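Local structure of DUF1993 domain-containing protein (Shewanella denitrificans, 2OQM) at residues 30-35 / 157-162; 37-42 / 174-179; 67-72 / 163-168. The protein is of unknown function but belongs to the DinB-like proteins, whose fold is a four-helix bundle, and forms a two-chain assembly. One frame throughout, in Å; residues are numbered along the deposited sequence. Where two conformers were deposited one is given.

Contact 1. Residues 30-35 / 157-162; sequences SKMLKN and NLYFHI. With EDO (1,2-ethanediol), chain G.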
# COMPACT_ATOMS: atom_id res chain seq x y z
N SER A 30 -4.60 -6.81 -9.89
CA SER A 30 -5.92 -7.01 -10.52
C SER A 30 -7.06 -7.02 -9.48
O SER A 30 -8.10 -6.46 -9.69
CB SER A 30 -5.96 -8.31 -11.34
OG SER A 30 -5.05 -8.26 -12.47
N LYS A 31 -6.86 -7.73 -8.39
CA LYS A 31 -7.79 -7.70 -7.28
C LYS A 31 -8.05 -6.31 -6.76
O LYS A 31 -9.18 -5.92 -6.57
CB LYS A 31 -7.28 -8.56 -6.12
CG LYS A 31 -8.30 -8.71 -5.00
CD LYS A 31 -7.78 -9.55 -3.79
CE LYS A 31 -8.84 -9.75 -2.73
NZ LYS A 31 -8.25 -10.27 -1.48
N MSE A 32 -7.00 -5.55 -6.53
CA MSE A 32 -7.16 -4.22 -5.97
C MSE A 32 -7.83 -3.28 -6.98
O MSE A 32 -8.55 -2.38 -6.57
CB MSE A 32 -5.82 -3.66 -5.57
CG MSE A 32 -5.13 -4.36 -4.37
SE MSE A 32 -6.28 -4.30 -2.80
CE MSE A 32 -6.47 -2.36 -2.70
N LEU A 33 -7.57 -3.45 -8.26
CA LEU A 33 -8.24 -2.63 -9.28
C LEU A 33 -9.72 -2.97 -9.35
O LEU A 33 -10.54 -2.05 -9.53
CB LEU A 33 -7.59 -2.72 -10.66
CG LEU A 33 -6.20 -2.08 -10.75
CD1 LEU A 33 -5.45 -2.46 -12.04
CD2 LEU A 33 -6.24 -0.53 -10.51
N LYS A 34 -10.06 -4.25 -9.25
CA LYS A 34 -11.46 -4.64 -9.13
C LYS A 34 -12.08 -4.02 -7.88
O LYS A 34 -13.24 -3.57 -7.87
CB LYS A 34 -11.57 -6.16 -9.10
CG LYS A 34 -11.23 -6.81 -10.45
CD LYS A 34 -11.49 -8.29 -10.42
CE LYS A 34 -10.70 -9.03 -11.50
NZ LYS A 34 -10.67 -10.52 -11.23
N ASN A 35 -11.33 -4.01 -6.81
CA ASN A 35 -11.79 -3.37 -5.58
C ASN A 35 -12.02 -1.88 -5.77
O ASN A 35 -13.02 -1.31 -5.29
CB ASN A 35 -10.80 -3.62 -4.45
CG ASN A 35 -10.76 -5.04 -4.00
OD1 ASN A 35 -11.60 -5.88 -4.37
ND2 ASN A 35 -9.72 -5.36 -3.20
N ASN A 157 3.41 2.34 -4.29
CA ASN A 157 2.74 3.33 -5.09
C ASN A 157 1.30 2.93 -5.46
O ASN A 157 0.37 3.77 -5.46
CB ASN A 157 3.54 3.57 -6.38
CG ASN A 157 4.57 4.72 -6.25
OD1 ASN A 157 4.38 5.64 -5.50
ND2 ASN A 157 5.67 4.62 -7.02
N LEU A 158 1.10 1.68 -5.80
CA LEU A 158 -0.23 1.20 -6.14
C LEU A 158 -1.16 1.42 -4.95
O LEU A 158 -2.24 1.98 -5.10
CB LEU A 158 -0.19 -0.29 -6.48
CG LEU A 158 -1.39 -1.06 -7.05
CD1 LEU A 158 -2.20 -1.59 -5.93
CD2 LEU A 158 -2.17 -0.30 -8.03
N TYR A 159 -0.72 1.02 -3.76
CA TYR A 159 -1.57 1.19 -2.56
C TYR A 159 -1.76 2.68 -2.15
O TYR A 159 -2.81 3.05 -1.64
CB TYR A 159 -1.07 0.35 -1.38
CG TYR A 159 -1.35 -1.13 -1.61
CD1 TYR A 159 -2.63 -1.60 -1.72
CD2 TYR A 159 -0.31 -2.03 -1.85
CE1 TYR A 159 -2.90 -2.93 -1.99
CE2 TYR A 159 -0.59 -3.38 -2.11
CZ TYR A 159 -1.88 -3.82 -2.20
OH TYR A 159 -2.15 -5.19 -2.40
N PHE A 160 -0.71 3.49 -2.32
CA PHE A 160 -0.80 4.93 -2.12
C PHE A 160 -1.93 5.55 -2.94
O PHE A 160 -2.77 6.29 -2.41
CB PHE A 160 0.51 5.61 -2.51
CG PHE A 160 0.49 7.11 -2.25
CD1 PHE A 160 -0.00 7.99 -3.22
CD2 PHE A 160 0.94 7.65 -1.08
CE1 PHE A 160 -0.07 9.37 -3.02
CE2 PHE A 160 0.88 9.05 -0.86
CZ PHE A 160 0.36 9.90 -1.88
N HIS A 161 -1.96 5.28 -4.25
CA HIS A 161 -2.93 5.95 -5.06
C HIS A 161 -4.36 5.40 -4.93
O HIS A 161 -5.31 6.20 -4.97
CB HIS A 161 -2.43 6.02 -6.48
CG HIS A 161 -1.22 6.88 -6.63
ND1 HIS A 161 -1.31 8.26 -6.64
CD2 HIS A 161 0.10 6.58 -6.69
CE1 HIS A 161 -0.09 8.76 -6.75
NE2 HIS A 161 0.78 7.77 -6.78
N ILE A 162 -4.51 4.10 -4.72
CA ILE A 162 -5.81 3.54 -4.39
C ILE A 162 -6.33 4.05 -3.02
O ILE A 162 -7.49 4.47 -2.89
CB ILE A 162 -5.83 2.02 -4.45
CG1 ILE A 162 -5.59 1.49 -5.89
CG2 ILE A 162 -7.20 1.49 -3.96
CD1 ILE A 162 -5.73 -0.02 -6.07
C1 EDO G . 1.54 -6.74 -3.13
O1 EDO G . 0.62 -6.38 -4.13
C2 EDO G . 0.84 -7.52 -2.03
O2 EDO G . -0.23 -6.76 -1.52
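With CG anti to its carbonyl carbon (chi1 -69°) and the chain bent again at chi2 and chi3, selenomethionine Met32 folds against the Tyr159 ring; Tyr159 has its own CG beside the backbone N (chi1 -73°), which carries the ring out to meet it. Met32 CG lies 3.6 Å from Tyr159 CE1, and the two side chains cross at about a right angle. SE sits at the ring edge, in its plane, 5.1 Å from the ring centroid, a Met-aromatic contact made through the rim. One face of the ring is covered within its own helix by Leu158 CD1. At the base of the Met32 side chain, Met32 CB meets Ile162 CD1 at 3.7 Å and Leu158 CD1 at 4.2 Å. These apolar groups fill the space between two helices of the bundle, 13-50 and 146-172, whose short segments run parallel at 5° with axes 11.3 Å apart, spanned by side chains from both helices, with Ile162 CD1 also against the backbone of 30-35. Tyr181 of helix 178-182 packs on Met32, Tyr159 and Ile162. At the polar end of the ring, Tyr159 OH pairs with O2 of a 1,2-ethanediol at 2.6 Å and also hydrogen-bonds Gln28 NE2. The diol, probably from the crystallisation liquor, also bonds Leu24 O of the same chain and Ile151 O of the second subunit.

Contact 2. Residues 37-42 / 174-179; sequences NAIFDK and VEVGKK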
# COMPACT_ATOMS: atom_id res chain seq x y z
N ASN A 37 -12.96 -0.53 -8.50
CA ASN A 37 -14.26 -0.50 -9.21
C ASN A 37 -15.43 -0.55 -8.27
O ASN A 37 -16.43 0.19 -8.45
CB ASN A 37 -14.39 -1.68 -10.18
CG ASN A 37 -14.19 -1.28 -11.61
OD1 ASN A 37 -14.54 -0.18 -12.01
ND2 ASN A 37 -13.70 -2.22 -12.41
N ALA A 38 -15.34 -1.44 -7.27
CA ALA A 38 -16.37 -1.61 -6.22
C ALA A 38 -16.54 -0.37 -5.34
O ALA A 38 -17.65 -0.03 -4.91
CB ALA A 38 -15.99 -2.82 -5.28
N ILE A 39 -15.42 0.27 -5.04
CA ILE A 39 -15.40 1.57 -4.38
C ILE A 39 -16.23 2.62 -5.16
O ILE A 39 -16.97 3.40 -4.57
CB ILE A 39 -13.96 2.01 -4.15
CG1 ILE A 39 -13.34 1.13 -3.04
CG2 ILE A 39 -13.84 3.49 -3.71
CD1 ILE A 39 -11.82 1.26 -2.99
N PHE A 40 -16.13 2.61 -6.50
CA PHE A 40 -16.86 3.56 -7.33
C PHE A 40 -18.31 3.25 -7.43
O PHE A 40 -19.14 4.15 -7.66
CB PHE A 40 -16.18 3.70 -8.68
CG PHE A 40 -15.07 4.76 -8.66
CD1 PHE A 40 -15.39 6.10 -8.69
CD2 PHE A 40 -13.75 4.42 -8.47
CE1 PHE A 40 -14.41 7.08 -8.64
CE2 PHE A 40 -12.76 5.40 -8.43
CZ PHE A 40 -13.10 6.72 -8.50
N ASP A 41 -18.67 1.97 -7.26
CA ASP A 41 -20.07 1.64 -7.13
C ASP A 41 -20.68 2.32 -5.90
O ASP A 41 -21.80 2.81 -5.96
CB ASP A 41 -20.31 0.12 -7.01
CG ASP A 41 -19.85 -0.67 -8.23
OD1 ASP A 41 -19.63 -0.11 -9.35
OD2 ASP A 41 -19.70 -1.90 -8.02
N LYS A 42 -19.96 2.36 -4.78
CA LYS A 42 -20.45 3.11 -3.62
C LYS A 42 -20.52 4.60 -3.89
O LYS A 42 -21.47 5.24 -3.45
CB LYS A 42 -19.63 2.81 -2.36
CG LYS A 42 -19.67 1.32 -2.02
CD LYS A 42 -19.85 1.11 -0.55
CE LYS A 42 -20.14 -0.33 -0.21
NZ LYS A 42 -19.92 -0.54 1.26
N VAL A 174 -18.75 9.52 1.07
CA VAL A 174 -19.03 8.20 0.57
C VAL A 174 -18.75 7.16 1.64
O VAL A 174 -17.68 7.13 2.18
CB VAL A 174 -18.22 7.89 -0.68
CG1 VAL A 174 -18.54 6.45 -1.23
CG2 VAL A 174 -18.52 8.91 -1.70
N GLU A 175 -19.72 6.30 1.91
CA GLU A 175 -19.60 5.29 2.97
C GLU A 175 -18.86 4.06 2.44
O GLU A 175 -19.40 3.01 2.27
CB GLU A 175 -20.98 4.97 3.55
CG GLU A 175 -21.59 6.20 4.34
CD GLU A 175 -22.93 5.90 5.08
OE1 GLU A 175 -23.52 4.80 4.86
OE2 GLU A 175 -23.37 6.78 5.88
N VAL A 176 -17.60 4.24 2.12
CA VAL A 176 -16.77 3.11 1.73
C VAL A 176 -16.10 2.73 3.01
O VAL A 176 -15.86 3.59 3.87
CB VAL A 176 -15.66 3.47 0.66
CG1 VAL A 176 -16.23 3.41 -0.74
CG2 VAL A 176 -14.95 4.83 0.96
N GLY A 177 -15.77 1.44 3.14
CA GLY A 177 -15.12 0.93 4.33
C GLY A 177 -13.94 0.08 3.97
O GLY A 177 -13.67 -0.20 2.80
N LYS A 178 -13.21 -0.35 4.97
CA LYS A 178 -12.02 -1.19 4.74
C LYS A 178 -12.31 -2.47 3.93
O LYS A 178 -11.50 -2.88 3.12
CB LYS A 178 -11.44 -1.57 6.09
CG LYS A 178 -10.23 -2.51 6.01
CD LYS A 178 -9.05 -1.86 5.25
CE LYS A 178 -8.38 -0.83 6.12
NZ LYS A 178 -7.85 -1.47 7.35
N LYS A 179 -13.47 -3.09 4.13
CA LYS A 179 -13.82 -4.28 3.34
C LYS A 179 -13.88 -4.00 1.84
O LYS A 179 -13.62 -4.89 1.04
CB LYS A 179 -15.15 -4.92 3.81
CG LYS A 179 -15.08 -5.48 5.21
O HOH W 1 -21.78 1.59 2.41
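Ile39 and Lys42, on segment 37-42 of helix 13-50, make apolar contacts with Val174 and Val176 of the loop that leads into helix 178-182. Ile39 CG2 touches Val176 CG1 at 3.8 Å, the two side chains crossing at about a right angle. The same Val176 methyl lies 3.8 Å from Lys42 CB; standing anti to the carbonyl carbon (chi1 -85°), it is placed facing the helix, between Ile39 CG2 and Lys42 CB, one turn apart. Val174 CG1 adds a contact at the end of the segment, 3.8 Å from the Lys42 carbonyl carbon. Tyr166 and Leu169 of helix 146-172 extend this patch, both packing on Ile39. The lysine chain bends at chi2 (-137°) and then runs extended past the loop backbone, its CD in van der Waals approach to Glu175 O at 3.4 Å.

Polar contacts gather at Lys42 NZ. No direct hydrogen bond joins the segments; instead a water accepts from Lys42 NZ at 3.1 Å and donates to Glu175 O at 2.8 Å. Glu175 is the centre of an inverse gamma turn, closed by a weak bond from Val176 N to Val174 O, while its own side chain leads away from the helix. The main partner of Lys42 NZ is Asp180 OD2, a salt bridge; that carboxylate oxygen also accepts from Gly177 N, at the N-cap of helix 178-182.

The lysine thus joins both chemistries: its methylene base is packed among valines, while its ammonium group ties helix 13-50 to the turn through water and to the start of helix 178-182 through charge.

Contact 3. Residues 67-72 / 163-168; sequences FNLIRQ and TTAYGI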
# COMPACT_ATOMS: atom_id res chain seq x y z
N PHE A 67 -2.93 15.77 -6.82
CA PHE A 67 -3.76 15.26 -7.95
C PHE A 67 -5.15 14.88 -7.49
O PHE A 67 -5.32 14.35 -6.43
CB PHE A 67 -3.12 14.03 -8.55
CG PHE A 67 -1.88 14.29 -9.34
CD1 PHE A 67 -1.87 15.18 -10.35
CD2 PHE A 67 -0.73 13.55 -9.08
CE1 PHE A 67 -0.75 15.37 -11.10
CE2 PHE A 67 0.42 13.74 -9.87
CZ PHE A 67 0.40 14.64 -10.84
N ASN A 68 -6.15 15.17 -8.32
CA ASN A 68 -7.52 14.90 -7.99
C ASN A 68 -7.90 13.41 -8.22
O ASN A 68 -7.04 12.58 -8.52
CB ASN A 68 -8.45 15.83 -8.73
CG ASN A 68 -8.46 15.57 -10.24
OD1 ASN A 68 -7.96 14.56 -10.71
ND2 ASN A 68 -9.09 16.49 -10.98
N LEU A 69 -9.16 13.07 -7.98
CA LEU A 69 -9.57 11.68 -7.95
C LEU A 69 -9.36 10.99 -9.30
O LEU A 69 -8.89 9.88 -9.36
CB LEU A 69 -11.03 11.54 -7.46
CG LEU A 69 -11.66 10.14 -7.40
CD1 LEU A 69 -10.83 9.22 -6.45
CD2 LEU A 69 -13.09 10.29 -6.90
N ILE A 70 -9.70 11.68 -10.39
CA ILE A 70 -9.51 11.15 -11.74
C ILE A 70 -8.02 10.75 -11.90
O ILE A 70 -7.68 9.65 -12.35
CB ILE A 70 -9.86 12.18 -12.78
CG1 ILE A 70 -11.37 12.40 -12.87
CG2 ILE A 70 -9.31 11.73 -14.17
CD1 ILE A 70 -11.81 13.76 -13.52
N ARG A 71 -7.14 11.63 -11.45
CA ARG A 71 -5.72 11.40 -11.59
C ARG A 71 -5.20 10.27 -10.74
O ARG A 71 -4.39 9.47 -11.17
CB ARG A 71 -4.92 12.69 -11.28
CG ARG A 71 -5.07 13.77 -12.28
CD ARG A 71 -4.34 13.49 -13.58
NE ARG A 71 -2.88 13.51 -13.50
CZ ARG A 71 -2.05 12.52 -13.85
NH1 ARG A 71 -2.52 11.35 -14.32
NH2 ARG A 71 -0.72 12.70 -13.77
N GLN A 72 -5.69 10.16 -9.51
CA GLN A 72 -5.31 9.05 -8.67
C GLN A 72 -5.63 7.73 -9.35
O GLN A 72 -4.84 6.79 -9.22
CB GLN A 72 -6.04 9.10 -7.31
CG GLN A 72 -5.78 10.30 -6.41
CD GLN A 72 -4.31 10.41 -6.06
OE1 GLN A 72 -3.66 9.40 -5.85
NE2 GLN A 72 -3.79 11.64 -5.98
N THR A 163 -5.48 4.08 -2.01
CA THR A 163 -5.87 4.65 -0.73
C THR A 163 -6.23 6.13 -0.80
O THR A 163 -7.13 6.57 -0.11
CB THR A 163 -4.83 4.35 0.39
OG1 THR A 163 -4.63 2.93 0.45
CG2 THR A 163 -5.31 4.81 1.79
N THR A 164 -5.52 6.91 -1.59
CA THR A 164 -5.78 8.32 -1.71
C THR A 164 -7.09 8.51 -2.44
O THR A 164 -7.86 9.36 -2.06
CB THR A 164 -4.63 9.04 -2.44
OG1 THR A 164 -3.42 8.85 -1.71
CG2 THR A 164 -4.92 10.57 -2.55
N ALA A 165 -7.39 7.68 -3.46
CA ALA A 165 -8.69 7.72 -4.15
C ALA A 165 -9.80 7.43 -3.14
O ALA A 165 -10.80 8.13 -3.09
CB ALA A 165 -8.73 6.70 -5.28
N TYR A 166 -9.60 6.39 -2.34
CA TYR A 166 -10.52 6.05 -1.30
C TYR A 166 -10.75 7.21 -0.33
O TYR A 166 -11.87 7.53 -0.00
CB TYR A 166 -9.99 4.83 -0.59
CG TYR A 166 -10.72 4.33 0.62
CD1 TYR A 166 -10.62 4.99 1.85
CD2 TYR A 166 -11.45 3.10 0.57
CE1 TYR A 166 -11.31 4.51 2.95
CE2 TYR A 166 -12.06 2.60 1.69
CZ TYR A 166 -11.98 3.29 2.88
OH TYR A 166 -12.58 2.76 4.00
N GLY A 167 -9.66 7.83 0.13
CA GLY A 167 -9.72 8.96 1.04
C GLY A 167 -10.49 10.17 0.51
O GLY A 167 -11.25 10.81 1.22
N ILE A 168 -10.28 10.47 -0.77
CA ILE A 168 -11.04 11.55 -1.39
C ILE A 168 -12.54 11.26 -1.27
O ILE A 168 -13.31 12.15 -0.91
CB ILE A 168 -10.62 11.81 -2.88
CG1 ILE A 168 -9.19 12.34 -2.94
CG2 ILE A 168 -11.55 12.86 -3.51
CD1 ILE A 168 -8.57 12.34 -4.33
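Leu69 and Ala165 bring the two backbones to 5.6 Å between CA atoms, where the first turn of helix 69-87 meets the C-terminal half of helix 146-172. Asn68 is the N-cap of the former: its OD1 accepts from Arg71 N at 3.1 Å, the donor nitrogen lying nearly on the extension of the C=O bond. The close approach suits the small Ala165, and Leu69 CD1 presses on both its CA and CB at 3.5 Å, tighter than usual for carbon pairs. Ile168 CD1 reaches the helix start, 3.8 Å from Leu69 N. Gln72 turns back over this first turn, bent at chi2 (-59°), and its NE2 donates to Phe67 O at 3.1 Å with an N-H...O angle of 170°; the oxygen lies in the amide plane of Gln72, although the donor stands well above the carbonyl plane of Phe67. Thr164 CG2 packs against Gln72 CD at 3.6 Å, while Gln72 OE1 accepts a hydrogen bond from His161 ND1. Thr164 OG1 bonds Phe160 O within its own helix, and Thr164 also touches Thr163 of the second subunit. Putting an alanine in place of Gln72 is likely to leave Phe67 O and His161 ND1 without these partners and to take away the amide that packs on the Thr164 methyl. The N-capped start of one helix here packs on another helix of what the DinB relationship suggests is a four-helix bundle.

Helix 146-172 carries one side of both contact 1 and contact 3, while helix 13-50 serves contacts 1 and 2. All three are largely buried, but the centre of contact 1 lies nearest the middle, about 4 Å from the chain centre, against about 12 Å for contact 3 and 16 Å for contact 2. The chemistry follows: contact 1 is apolar with a selenium-aromatic pair, contact 3 mixes tight aliphatic packing with side-chain hydrogen bonds at a helix start, and contact 2 has a buried patch edged by charge and water. Contacts 1 and 3, linked through His161 and Gln72, meet the second subunit with several residues, contact 2 with Lys178. Phe40 packs on Leu69, joining contacts 2 and 3.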